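PDB 6FPC: Pro-Pro endopeptidase from Paenibacillus alvei, which cleaves peptide bonds between two prolines as a secreted zinc-dependent endopeptidase, cutting a neighbouring gene's cell-surface protein at PLP-PVP motifs. Local coordinates for residues 84-89 against 114-119; 46-51 against 88-93; 124-129 against 152-157. All coordinates share one frame; numbering follows the deposited sequence.

Contact 1 (84-89 against 114-119); sequences GVSERV and LHAVDR. With CD (cadmium ion), chain F.
Ser86 and Ala116 mark the close-packed end of this contact, where their CA atoms lie 6.2 Å apart and the short axes of strand 84-86 and of helix residues 114-119 are nearly parallel. The serine side chain leans onto the helix. OG of Ser86 rests 3.6 Å from CB of His115 and 3.7 Å from CB of Ala116. With OG turned anti to the backbone N (chi1 -172°), the hydroxyl reaches the helix surface, where it hydrogen-bonds the carbonyl O of Glu112 one turn back; this polar group is therefore satisfied at the interface. The helix carries the HExxH motif of zinc metallopeptidases: His111 and His115 bind the catalytic metal together with Tyr148 and Glu155, and Glu112 is the predicted proton acceptor. Here NE2 of His115 holds a cadmium ion at 2.2 Å. The edge strand thus lies directly against the metal-bearing helix, and residues 86-89 are crucial for substrate specificity.

Toward solvent the contact changes character, with two exposed, long side chains bridging the gap. Glu87 starts away from the helix, but its bend at chi2 (56°) brings the carboxylate back to the guanidinium of Arg119. The grip is end-on and two-pronged: NH1 of Arg119 donates to OE1 of Glu87 at 2.8 Å, and NH2 of Arg119 to OE2 of Glu87 at 3.1 Å. Both acceptors lie close to the guanidinium plane, yet the two flat groups are 64° apart, and the arginine meets the carboxylate from above its plane.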
ATOM      1  N   GLY A  84       1.881  -6.965  -5.337  1.00 22.51           N
ATOM      2  CA  GLY A  84       2.580  -5.961  -4.543  1.00 23.10           C
ATOM      3  C   GLY A  84       2.917  -6.468  -3.152  1.00 27.69           C
ATOM      4  O   GLY A  84       2.185  -7.295  -2.610  1.00 27.03           O
ATOM      5  N   VAL A  85       4.004  -5.974  -2.565  1.00 23.60           N
ATOM      6  CA  VAL A  85       4.426  -6.347  -1.202  1.00 21.86           C
ATOM      7  C   VAL A  85       5.170  -5.177  -0.556  1.00 24.18           C
ATOM      8  O   VAL A  85       5.732  -4.332  -1.265  1.00 24.79           O
ATOM      9  CB  VAL A  85       5.246  -7.679  -1.158  1.00 27.26           C
ATOM     10  CG1 VAL A  85       6.735  -7.445  -1.450  1.00 27.27           C
ATOM     11  CG2 VAL A  85       5.060  -8.403   0.190  1.00 27.46           C
ATOM     12  N   SER A  86       5.228  -5.159   0.784  1.00 20.97           N
ATOM     13  CA  SER A  86       5.910  -4.075   1.480  1.00 23.22           C
ATOM     14  C   SER A  86       6.684  -4.646   2.655  1.00 28.18           C
ATOM     15  O   SER A  86       6.099  -5.277   3.529  1.00 25.46           O
ATOM     16  CB  SER A  86       4.890  -3.046   1.967  1.00 25.86           C
ATOM     17  OG  SER A  86       5.495  -1.877   2.500  1.00 26.76           O
ATOM     18  N   GLU A  87       8.000  -4.502   2.629  1.00 27.27           N
ATOM     19  CA  GLU A  87       8.848  -4.940   3.729  1.00 28.84           C
ATOM     20  C   GLU A  87       9.816  -3.770   3.954  1.00 35.61           C
ATOM     21  O   GLU A  87       9.382  -2.754   4.491  1.00 35.10           O
ATOM     22  CB  GLU A  87       9.496  -6.310   3.398  1.00 31.15           C
ATOM     23  CG  GLU A  87      10.372  -6.925   4.491  1.00 38.61           C
ATOM     24  CD  GLU A  87       9.812  -7.167   5.883  1.00 43.12           C
ATOM     25  OE1 GLU A  87       8.577  -7.290   6.026  1.00 32.41           O
ATOM     26  OE2 GLU A  87      10.618  -7.223   6.839  1.00 47.75           O
ATOM     27  N   ARG A  88      11.043  -3.837   3.446  1.00 33.48           N
ATOM     28  CA  ARG A  88      11.932  -2.683   3.523  1.00 34.92           C
ATOM     29  C   ARG A  88      12.034  -2.067   2.140  1.00 38.65           C
ATOM     30  O   ARG A  88      12.529  -0.962   1.954  1.00 42.01           O
ATOM     31  CB  ARG A  88      13.268  -3.061   4.128  1.00 36.37           C
ATOM     32  CG  ARG A  88      13.094  -3.228   5.622  1.00 40.02           C
ATOM     33  CD  ARG A  88      14.369  -2.987   6.322  1.00 45.47           C
ATOM     34  NE  ARG A  88      14.742  -1.571   6.378  1.00 42.26           N
ATOM     35  CZ  ARG A  88      14.696  -0.835   7.483  1.00 44.42           C
ATOM     36  NH1 ARG A  88      14.256  -1.358   8.621  1.00 24.49           N
ATOM     37  NH2 ARG A  88      15.106   0.423   7.463  1.00 28.57           N
ATOM     38  N   VAL A  89      11.547  -2.812   1.178  1.00 30.84           N
ATOM     39  CA  VAL A  89      11.373  -2.421  -0.205  1.00 29.55           C
ATOM     40  C   VAL A  89       9.855  -2.467  -0.421  1.00 30.18           C
ATOM     41  O   VAL A  89       9.162  -3.288   0.215  1.00 27.55           O
ATOM     42  CB  VAL A  89      12.145  -3.367  -1.164  1.00 33.71           C
ATOM     43  CG1 VAL A  89      11.584  -4.793  -1.160  1.00 33.12           C
ATOM     44  CG2 VAL A  89      12.194  -2.800  -2.575  1.00 34.83           C
ATOM     45  N   LEU A 114       1.993   2.796   2.067  1.00 25.32           N
ATOM     46  CA  LEU A 114       1.482   3.208   3.380  1.00 24.62           C
ATOM     47  C   LEU A 114       1.804   2.191   4.474  1.00 25.75           C
ATOM     48  O   LEU A 114       1.962   2.591   5.626  1.00 23.84           O
ATOM     49  CB  LEU A 114      -0.021   3.582   3.308  1.00 24.44           C
ATOM     50  CG  LEU A 114      -0.344   5.098   3.143  1.00 30.33           C
ATOM     51  CD1 LEU A 114      -0.029   5.878   4.405  1.00 29.31           C
ATOM     52  CD2 LEU A 114       0.401   5.747   1.998  1.00 33.72           C
ATOM     53  N   HIS A 115       2.003   0.888   4.111  1.00 23.64           N
ATOM     54  CA  HIS A 115       2.471  -0.099   5.081  1.00 22.62           C
ATOM     55  C   HIS A 115       3.891   0.290   5.549  1.00 25.80           C
ATOM     56  O   HIS A 115       4.153   0.275   6.754  1.00 25.32           O
ATOM     57  CB  HIS A 115       2.480  -1.534   4.514  1.00 22.18           C
ATOM     58  CG  HIS A 115       1.137  -2.216   4.509  1.00 24.77           C
ATOM     59  ND1 HIS A 115       0.390  -2.360   5.669  1.00 25.27           N
ATOM     60  CD2 HIS A 115       0.501  -2.848   3.495  1.00 25.77           C
ATOM     61  CE1 HIS A 115      -0.692  -3.041   5.320  1.00 24.77           C
ATOM     62  NE2 HIS A 115      -0.674  -3.359   4.022  1.00 24.98           N
ATOM     63  N   ALA A 116       4.796   0.645   4.603  1.00 23.61           N
ATOM     64  CA  ALA A 116       6.173   1.055   4.946  1.00 23.92           C
ATOM     65  C   ALA A 116       6.165   2.331   5.789  1.00 27.14           C
ATOM     66  O   ALA A 116       6.933   2.428   6.738  1.00 25.12           O
ATOM     67  CB  ALA A 116       7.003   1.243   3.681  1.00 25.55           C
ATOM     68  N   VAL A 117       5.265   3.284   5.485  1.00 24.06           N
ATOM     69  CA  VAL A 117       5.103   4.535   6.256  1.00 24.71           C
ATOM     70  C   VAL A 117       4.703   4.190   7.700  1.00 28.45           C
ATOM     71  O   VAL A 117       5.327   4.674   8.650  1.00 28.69           O
ATOM     72  CB  VAL A 117       4.049   5.480   5.599  1.00 27.13           C
ATOM     73  CG1 VAL A 117       3.781   6.717   6.461  1.00 26.77           C
ATOM     74  CG2 VAL A 117       4.456   5.890   4.185  1.00 26.65           C
ATOM     75  N   ASP A 118       3.679   3.317   7.861  1.00 26.58           N
ATOM     76  CA  ASP A 118       3.224   2.879   9.183  1.00 25.67           C
ATOM     77  C   ASP A 118       4.378   2.253   9.985  1.00 28.28           C
ATOM     78  O   ASP A 118       4.649   2.692  11.107  1.00 26.33           O
ATOM     79  CB  ASP A 118       2.091   1.847   9.014  1.00 26.70           C
ATOM     80  CG  ASP A 118       1.403   1.426  10.291  1.00 29.58           C
ATOM     81  OD1 ASP A 118       1.413   2.224  11.279  1.00 30.20           O
ATOM     82  OD2 ASP A 118       0.821   0.321  10.305  1.00 31.35           O
ATOM     83  N   ARG A 119       5.087   1.277   9.387  1.00 25.27           N
ATOM     84  CA  ARG A 119       6.168   0.552  10.074  1.00 24.81           C
ATOM     85  C   ARG A 119       7.404   1.344  10.353  1.00 28.85           C
ATOM     86  O   ARG A 119       7.945   1.276  11.464  1.00 27.58           O
ATOM     87  CB  ARG A 119       6.583  -0.705   9.277  1.00 25.53           C
ATOM     88  CG  ARG A 119       5.882  -1.965   9.741  1.00 36.87           C
ATOM     89  CD  ARG A 119       6.196  -3.117   8.815  1.00 38.82           C
ATOM     90  NE  ARG A 119       7.525  -3.679   9.067  1.00 35.22           N
ATOM     91  CZ  ARG A 119       7.998  -4.758   8.451  1.00 49.08           C
ATOM     92  NH1 ARG A 119       7.254  -5.400   7.554  1.00 33.37           N
ATOM     93  NH2 ARG A 119       9.212  -5.211   8.735  1.00 34.78           N
TER
HETATM   94 CD    CD F 302      -2.038  -4.636   2.836  0.51 25.83          CD
HETATM   95  O   HOH W   1      -0.836  -6.010   1.901  1.00 29.57           O

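Contact 2 (46-51 against 88-93); sequences VKIKLT and RVVAVR
Two parallel strands, 47-51 and 89-93, form the centre of the small mixed sheet of this peptidase, and their pairing illustrates how alternating side chains give a sheet two different faces. The backbone bonds zigzag between them: Lys47 O accepts from Val90 N at 2.9 Å, Val90 O accepts from Lys49 N at 2.7 Å, Lys49 O takes Val92 N, and Val92 O takes Thr51 N. Just before the first of these bonds, a water donates to Arg88 O at 2.7 Å and accepts a weak bond from Lys47 N.

The face bearing Ile48, Leu50, Val90 and Val92 is wholly aliphatic. Ile48 and Val90 run abreast, CG1 of Ile48 4.1 Å from CB of Val90. CG2 of Val90 also meets CG1 of Val46 at 4.1 Å. On the reverse face, Lys49 is extended beyond CG (chi2 -173°) and the lysine chain passes across the valine at 89; CD of Lys49 touches CG2 of Val89 at 3.9 Å while the ammonium goes on to a salt bridge with Glu60. At the far end Thr51 OG1 lies 3.5 Å from CA of Arg93 and hydrogen-bonds Gly53 O.

Helices cover the aliphatic face: Val90 and Ile48 pack on Thr113 of helix 108-121, while Leu50 and Val92 share Met26 of helix 20-30. Strand 11-12 continues the sheet beyond 47-51, and strand 84-86 flanks 89-93 antiparallel on the other side.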
ATOM      1  N   VAL A  46      14.270   2.915   2.264  1.00 30.76           N
ATOM      2  CA  VAL A  46      13.118   2.377   1.534  1.00 29.60           C
ATOM      3  C   VAL A  46      13.267   2.761   0.076  1.00 33.27           C
ATOM      4  O   VAL A  46      13.697   3.872  -0.222  1.00 33.10           O
ATOM      5  CB  VAL A  46      11.722   2.815   2.096  1.00 31.73           C
ATOM      6  CG1 VAL A  46      10.568   2.366   1.177  1.00 31.16           C
ATOM      7  CG2 VAL A  46      11.495   2.254   3.496  1.00 30.82           C
ATOM      8  N   LYS A  47      12.939   1.829  -0.813  1.00 31.27           N
ATOM      9  CA  LYS A  47      12.865   2.055  -2.249  1.00 31.44           C
ATOM     10  C   LYS A  47      11.506   1.559  -2.713  1.00 32.05           C
ATOM     11  O   LYS A  47      11.013   0.549  -2.213  1.00 30.82           O
ATOM     12  CB  LYS A  47      14.015   1.371  -3.032  1.00 34.07           C
ATOM     13  CG  LYS A  47      15.402   2.047  -2.878  1.00 28.96           C
ATOM     14  CD  LYS A  47      15.462   3.517  -3.343  1.00 33.85           C
ATOM     15  CE  LYS A  47      16.885   4.038  -3.510  1.00 52.39           C
ATOM     16  NZ  LYS A  47      17.715   3.859  -2.279  1.00 57.44           N
ATOM     17  N   ILE A  48      10.865   2.309  -3.592  1.00 27.95           N
ATOM     18  CA  ILE A  48       9.590   1.906  -4.189  1.00 27.14           C
ATOM     19  C   ILE A  48       9.951   1.416  -5.581  1.00 30.77           C
ATOM     20  O   ILE A  48      10.237   2.213  -6.479  1.00 31.00           O
ATOM     21  CB  ILE A  48       8.509   3.012  -4.217  1.00 29.83           C
ATOM     22  CG1 ILE A  48       8.178   3.534  -2.812  1.00 30.36           C
ATOM     23  CG2 ILE A  48       7.247   2.522  -4.979  1.00 28.74           C
ATOM     24  CD1 ILE A  48       7.464   4.891  -2.834  1.00 32.15           C
ATOM     25  N   LYS A  49       9.979   0.097  -5.746  1.00 26.49           N
ATOM     26  CA  LYS A  49      10.346  -0.511  -7.020  1.00 26.60           C
ATOM     27  C   LYS A  49       9.111  -0.885  -7.836  1.00 31.10           C
ATOM     28  O   LYS A  49       8.307  -1.713  -7.400  1.00 29.84           O
ATOM     29  CB  LYS A  49      11.256  -1.732  -6.793  1.00 28.66           C
ATOM     30  CG  LYS A  49      12.617  -1.349  -6.227  1.00 37.15           C
ATOM     31  CD  LYS A  49      13.576  -2.515  -6.164  1.00 44.90           C
ATOM     32  CE  LYS A  49      14.878  -2.100  -5.507  1.00 47.36           C
ATOM     33  NZ  LYS A  49      15.818  -3.238  -5.397  1.00 53.41           N
ATOM     34  N   LEU A  50       8.960  -0.260  -9.011  1.00 28.32           N
ATOM     35  CA  LEU A  50       7.856  -0.570  -9.926  1.00 28.26           C
ATOM     36  C   LEU A  50       8.437  -1.590 -10.878  1.00 32.17           C
ATOM     37  O   LEU A  50       9.481  -1.344 -11.486  1.00 30.35           O
ATOM     38  CB  LEU A  50       7.372   0.692 -10.663  1.00 29.12           C
ATOM     39  CG  LEU A  50       6.986   1.897  -9.791  1.00 32.86           C
ATOM     40  CD1 LEU A  50       6.501   3.037 -10.640  1.00 33.89           C
ATOM     41  CD2 LEU A  50       5.987   1.521  -8.676  1.00 33.69           C
ATOM     42  N   THR A  51       7.839  -2.779 -10.916  1.00 28.28           N
ATOM     43  CA  THR A  51       8.387  -3.898 -11.679  1.00 27.92           C
ATOM     44  C   THR A  51       7.607  -4.205 -12.939  1.00 31.96           C
ATOM     45  O   THR A  51       6.384  -4.132 -12.937  1.00 30.90           O
ATOM     46  CB  THR A  51       8.514  -5.138 -10.763  1.00 33.58           C
ATOM     47  OG1 THR A  51       7.216  -5.692 -10.492  1.00 33.18           O
ATOM     48  CG2 THR A  51       9.205  -4.818  -9.426  1.00 32.91           C
ATOM     49  N   ARG A  88      11.043  -3.837   3.446  1.00 33.48           N
ATOM     50  CA  ARG A  88      11.932  -2.683   3.523  1.00 34.92           C
ATOM     51  C   ARG A  88      12.034  -2.067   2.140  1.00 38.65           C
ATOM     52  O   ARG A  88      12.529  -0.962   1.954  1.00 42.01           O
ATOM     53  CB  ARG A  88      13.268  -3.061   4.128  1.00 36.37           C
ATOM     54  CG  ARG A  88      13.094  -3.228   5.622  1.00 40.02           C
ATOM     55  CD  ARG A  88      14.369  -2.987   6.322  1.00 45.47           C
ATOM     56  NE  ARG A  88      14.742  -1.571   6.378  1.00 42.26           N
ATOM     57  CZ  ARG A  88      14.696  -0.835   7.483  1.00 44.42           C
ATOM     58  NH1 ARG A  88      14.256  -1.358   8.621  1.00 24.49           N
ATOM     59  NH2 ARG A  88      15.106   0.423   7.463  1.00 28.57           N
ATOM     60  N   VAL A  89      11.547  -2.812   1.178  1.00 30.84           N
ATOM     61  CA  VAL A  89      11.373  -2.421  -0.205  1.00 29.55           C
ATOM     62  C   VAL A  89       9.855  -2.467  -0.421  1.00 30.18           C
ATOM     63  O   VAL A  89       9.162  -3.288   0.215  1.00 27.55           O
ATOM     64  CB  VAL A  89      12.145  -3.367  -1.164  1.00 33.71           C
ATOM     65  CG1 VAL A  89      11.584  -4.793  -1.160  1.00 33.12           C
ATOM     66  CG2 VAL A  89      12.194  -2.800  -2.575  1.00 34.83           C
ATOM     67  N   VAL A  90       9.337  -1.569  -1.275  1.00 25.62           N
ATOM     68  CA  VAL A  90       7.920  -1.593  -1.643  1.00 24.93           C
ATOM     69  C   VAL A  90       7.973  -2.024  -3.108  1.00 28.78           C
ATOM     70  O   VAL A  90       8.605  -1.350  -3.901  1.00 28.37           O
ATOM     71  CB  VAL A  90       7.222  -0.225  -1.430  1.00 27.67           C
ATOM     72  CG1 VAL A  90       5.769  -0.267  -1.920  1.00 27.63           C
ATOM     73  CG2 VAL A  90       7.280   0.188   0.038  1.00 26.66           C
ATOM     74  N   ALA A  91       7.459  -3.196  -3.438  1.00 25.13           N
ATOM     75  CA  ALA A  91       7.541  -3.665  -4.824  1.00 24.23           C
ATOM     76  C   ALA A  91       6.136  -3.757  -5.357  1.00 25.29           C
ATOM     77  O   ALA A  91       5.278  -4.336  -4.687  1.00 22.50           O
ATOM     78  CB  ALA A  91       8.225  -5.014  -4.877  1.00 25.27           C
ATOM     79  N   VAL A  92       5.872  -3.108  -6.507  1.00 23.19           N
ATOM     80  CA  VAL A  92       4.521  -3.058  -7.111  1.00 23.42           C
ATOM     81  C   VAL A  92       4.631  -3.322  -8.622  1.00 27.50           C
ATOM     82  O   VAL A  92       5.394  -2.659  -9.316  1.00 26.90           O
ATOM     83  CB  VAL A  92       3.817  -1.689  -6.814  1.00 29.33           C
ATOM     84  CG1 VAL A  92       2.427  -1.611  -7.465  1.00 29.88           C
ATOM     85  CG2 VAL A  92       3.697  -1.426  -5.313  1.00 29.09           C
ATOM     86  N   ARG A  93       3.848  -4.261  -9.134  1.00 24.83           N
ATOM     87  CA  ARG A  93       3.888  -4.601 -10.544  1.00 25.07           C
ATOM     88  C   ARG A  93       3.184  -3.530 -11.400  1.00 26.88           C
ATOM     89  O   ARG A  93       2.038  -3.157 -11.124  1.00 26.47           O
ATOM     90  CB  ARG A  93       3.270  -5.995 -10.763  1.00 26.04           C
ATOM     91  CG  ARG A  93       3.628  -6.548 -12.104  1.00 30.54           C
ATOM     92  CD  ARG A  93       3.148  -7.951 -12.339  1.00 30.66           C
ATOM     93  NE  ARG A  93       3.548  -8.348 -13.690  1.00 31.70           N
ATOM     94  CZ  ARG A  93       3.570  -9.600 -14.135  1.00 46.84           C
ATOM     95  NH1 ARG A  93       3.210 -10.599 -13.344  1.00 32.04           N
ATOM     96  NH2 ARG A  93       3.960  -9.860 -15.376  1.00 45.02           N
TER
HETATM   97  O   HOH W   2      14.570  -0.872   0.167  1.00 41.13           O

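Contact 3 (124-129 against 152-157); sequences EVSGTD and YPTEYF. With CD (cadmium ion), chain F.
A short 3-10 turn at 125-127 sits beside the first turn of helix 153-166, the CA atoms of Ser126 and Thr154 5.4 Å apart. Ser126 lies at the heart of the contact, touching three residues of the helix start with different atoms. CB of Ser126 abuts CB of Phe157 at 3.5 Å. OG of Ser126 lies 3.4 Å from the methyl CG2 of Thr154, and the carbonyl O of Ser126 lies 3.4 Å from CB of Pro153. That oxygen is buried here and finds no polar partner in the model. The hydroxyl fares better: it is hydrogen-bonded to Asp118 of helix 108-121, the helix of the HExxH motif. Helix 153-166 supplies the carboxylate of the metal site, Glu155, which joins His111, His115 and Tyr148; OE2 of Glu155 binds the cadmium ion at 2.0 Å and OE1 is more distant, at 2.7 Å. Glu155 stands away from the 3-10 turn, so the helix packs on this loop with one flank and presents its ligand on another.

Beside Ser126, CG1 of Val125 reaches CE1 of Phe157 at 3.7 Å, the valine set roughly perpendicular to the phenylalanine. Phe157 gets there with CG anti to its own N (chi1 178°); the side chain also touches Phe184 and Leu188 of helix 179-188. Within the loop, Thr128 is the N-cap of helix 129-138, its OG1 weakly bonded to Phe131 N, and both its N and its OG1 donate to Val125 O.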
ATOM      1  N   GLU A 124       4.634   2.356  13.843  1.00 24.91           N
ATOM      2  CA  GLU A 124       3.432   1.500  13.891  1.00 24.27           C
ATOM      3  C   GLU A 124       2.236   2.219  14.521  1.00 26.70           C
ATOM      4  O   GLU A 124       1.607   1.713  15.447  1.00 25.54           O
ATOM      5  CB  GLU A 124       3.709   0.157  14.578  1.00 25.70           C
ATOM      6  CG  GLU A 124       4.730  -0.676  13.825  1.00 35.42           C
ATOM      7  CD  GLU A 124       4.956  -2.073  14.368  1.00 43.77           C
ATOM      8  OE1 GLU A 124       6.021  -2.644  14.054  1.00 38.20           O
ATOM      9  OE2 GLU A 124       4.077  -2.608  15.083  1.00 32.02           O
ATOM     10  N   VAL A 125       1.942   3.427  14.023  1.00 23.10           N
ATOM     11  CA  VAL A 125       0.778   4.198  14.469  1.00 23.75           C
ATOM     12  C   VAL A 125      -0.539   3.383  14.349  1.00 25.81           C
ATOM     13  O   VAL A 125      -1.440   3.594  15.161  1.00 25.43           O
ATOM     14  CB  VAL A 125       0.684   5.573  13.758  1.00 28.07           C
ATOM     15  CG1 VAL A 125       0.253   5.428  12.294  1.00 26.82           C
ATOM     16  CG2 VAL A 125      -0.233   6.522  14.527  1.00 29.20           C
ATOM     17  N   SER A 126      -0.623   2.419  13.391  1.00 23.07           N
ATOM     18  CA  SER A 126      -1.833   1.593  13.284  1.00 23.21           C
ATOM     19  C   SER A 126      -2.099   0.733  14.536  1.00 27.44           C
ATOM     20  O   SER A 126      -3.236   0.312  14.745  1.00 25.71           O
ATOM     21  CB  SER A 126      -1.782   0.693  12.058  1.00 23.82           C
ATOM     22  OG  SER A 126      -0.803  -0.315  12.236  1.00 26.15           O
ATOM     23  N   GLY A 127      -1.050   0.465  15.321  1.00 26.14           N
ATOM     24  CA  GLY A 127      -1.131  -0.337  16.540  1.00 26.01           C
ATOM     25  C   GLY A 127      -1.374   0.432  17.819  1.00 29.13           C
ATOM     26  O   GLY A 127      -1.481  -0.174  18.899  1.00 27.78           O
ATOM     27  N   THR A 128      -1.478   1.773  17.729  1.00 25.40           N
ATOM     28  CA  THR A 128      -1.731   2.593  18.927  1.00 25.06           C
ATOM     29  C   THR A 128      -3.153   2.400  19.404  1.00 30.80           C
ATOM     30  O   THR A 128      -4.044   2.162  18.574  1.00 28.47           O
ATOM     31  CB  THR A 128      -1.446   4.076  18.679  1.00 30.10           C
ATOM     32  OG1 THR A 128      -2.350   4.594  17.693  1.00 24.77           O
ATOM     33  CG2 THR A 128       0.016   4.340  18.306  1.00 32.15           C
ATOM     34  N   ASP A 129      -3.383   2.539  20.732  1.00 31.77           N
ATOM     35  CA  ASP A 129      -4.723   2.402  21.330  1.00 31.89           C
ATOM     36  C   ASP A 129      -5.763   3.271  20.641  1.00 33.75           C
ATOM     37  O   ASP A 129      -6.893   2.823  20.446  1.00 32.18           O
ATOM     38  CB  ASP A 129      -4.701   2.698  22.842  1.00 35.20           C
ATOM     39  CG  ASP A 129      -3.765   1.822  23.650  1.00 48.72           C
ATOM     40  OD1 ASP A 129      -3.642   0.618  23.323  1.00 48.79           O
ATOM     41  OD2 ASP A 129      -3.166   2.333  24.620  1.00 58.73           O
ATOM     42  N   TYR A 152      -7.352  -6.761  10.420  1.00 21.09           N
ATOM     43  CA  TYR A 152      -6.030  -6.244  10.809  1.00 19.94           C
ATOM     44  C   TYR A 152      -5.981  -4.725  10.816  1.00 23.44           C
ATOM     45  O   TYR A 152      -6.167  -4.116   9.765  1.00 21.95           O
ATOM     46  CB  TYR A 152      -4.948  -6.814   9.840  1.00 20.97           C
ATOM     47  CG  TYR A 152      -4.854  -8.323   9.931  1.00 19.93           C
ATOM     48  CD1 TYR A 152      -4.168  -8.937  10.982  1.00 20.52           C
ATOM     49  CD2 TYR A 152      -5.516  -9.139   9.015  1.00 20.23           C
ATOM     50  CE1 TYR A 152      -4.116 -10.325  11.098  1.00 19.72           C
ATOM     51  CE2 TYR A 152      -5.464 -10.525   9.118  1.00 21.86           C
ATOM     52  CZ  TYR A 152      -4.794 -11.115  10.181  1.00 21.90           C
ATOM     53  OH  TYR A 152      -4.795 -12.482  10.299  1.00 22.30           O
ATOM     54  N   PRO A 153      -5.637  -4.082  11.965  1.00 21.36           N
ATOM     55  CA  PRO A 153      -5.498  -2.599  11.976  1.00 20.36           C
ATOM     56  C   PRO A 153      -4.468  -2.087  10.965  1.00 22.71           C
ATOM     57  O   PRO A 153      -4.646  -1.005  10.443  1.00 20.53           O
ATOM     58  CB  PRO A 153      -5.027  -2.275  13.399  1.00 22.75           C
ATOM     59  CG  PRO A 153      -5.287  -3.496  14.197  1.00 28.19           C
ATOM     60  CD  PRO A 153      -5.382  -4.680  13.294  1.00 22.74           C
ATOM     61  N   THR A 154      -3.378  -2.847  10.696  1.00 20.42           N
ATOM     62  CA  THR A 154      -2.385  -2.431   9.681  1.00 19.95           C
ATOM     63  C   THR A 154      -3.028  -2.315   8.291  1.00 22.21           C
ATOM     64  O   THR A 154      -2.727  -1.386   7.543  1.00 22.00           O
ATOM     65  CB  THR A 154      -1.223  -3.426   9.603  1.00 26.34           C
ATOM     66  OG1 THR A 154      -1.790  -4.730   9.483  1.00 28.00           O
ATOM     67  CG2 THR A 154      -0.326  -3.358  10.827  1.00 28.37           C
ATOM     68  N   GLU A 155      -3.946  -3.242   7.969  1.00 20.15           N
ATOM     69  CA  GLU A 155      -4.630  -3.239   6.683  1.00 19.05           C
ATOM     70  C   GLU A 155      -5.644  -2.086   6.613  1.00 22.11           C
ATOM     71  O   GLU A 155      -5.703  -1.355   5.602  1.00 21.45           O
ATOM     72  CB  GLU A 155      -5.215  -4.647   6.405  1.00 19.11           C
ATOM     73  CG  GLU A 155      -4.096  -5.700   6.310  1.00 19.78           C
ATOM     74  CD  GLU A 155      -3.169  -5.517   5.109  1.00 21.81           C
ATOM     75  OE1 GLU A 155      -2.163  -6.255   5.018  1.00 21.36           O
ATOM     76  OE2 GLU A 155      -3.481  -4.687   4.225  1.00 23.73           O
ATOM     77  N   TYR A 156      -6.378  -1.864   7.715  1.00 20.63           N
ATOM     78  CA  TYR A 156      -7.332  -0.754   7.779  1.00 20.71           C
ATOM     79  C   TYR A 156      -6.577   0.572   7.656  1.00 24.48           C
ATOM     80  O   TYR A 156      -7.003   1.446   6.893  1.00 24.62           O
ATOM     81  CB  TYR A 156      -8.157  -0.803   9.071  1.00 20.98           C
ATOM     82  CG  TYR A 156      -9.263   0.231   9.090  1.00 23.22           C
ATOM     83  CD1 TYR A 156     -10.205   0.293   8.062  1.00 24.88           C
ATOM     84  CD2 TYR A 156      -9.321   1.203  10.087  1.00 24.73           C
ATOM     85  CE1 TYR A 156     -11.189   1.274   8.039  1.00 26.64           C
ATOM     86  CE2 TYR A 156     -10.308   2.191  10.076  1.00 25.75           C
ATOM     87  CZ  TYR A 156     -11.250   2.209   9.059  1.00 30.65           C
ATOM     88  OH  TYR A 156     -12.242   3.152   9.046  1.00 30.73           O
ATOM     89  N   PHE A 157      -5.400   0.670   8.309  1.00 21.83           N
ATOM     90  CA  PHE A 157      -4.564   1.863   8.204  1.00 21.95           C
ATOM     91  C   PHE A 157      -4.201   2.117   6.743  1.00 24.99           C
ATOM     92  O   PHE A 157      -4.499   3.177   6.213  1.00 22.72           O
ATOM     93  CB  PHE A 157      -3.283   1.775   9.074  1.00 23.28           C
ATOM     94  CG  PHE A 157      -2.433   3.011   8.881  1.00 24.09           C
ATOM     95  CD1 PHE A 157      -2.727   4.190   9.563  1.00 26.43           C
ATOM     96  CD2 PHE A 157      -1.403   3.030   7.934  1.00 24.28           C
ATOM     97  CE1 PHE A 157      -1.977   5.349   9.352  1.00 27.36           C
ATOM     98  CE2 PHE A 157      -0.668   4.207   7.704  1.00 28.51           C
ATOM     99  CZ  PHE A 157      -0.961   5.353   8.419  1.00 27.18           C
TER
HETATM  100 CD    CD F 302      -2.038  -4.636   2.836  0.51 25.83          CD
HETATM  101  O   HOH W   1      -0.836  -6.010   1.901  1.00 29.57           O

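The three contacts are arranged about helix 108-121 in this monomer: contacts 1 and 2 towards the sheet, contact 3 towards helix 153-166. Along the chain contact 2 opens first, at 46-51; contact 1 begins on the stretch where contact 2 ends, and contact 3 follows once contact 1 has closed. Contacts 1 and 2 have centres about 9 Å apart and share Arg88 and Val89, and Ala116 packs on Val90. The centre of contact 3 is about 13 Å from that of contact 1 and 21 Å from that of contact 2, which it does not touch. Asp118 joins contacts 1 and 3 by binding Ser126, and His115 and Glu155 meet at one metal.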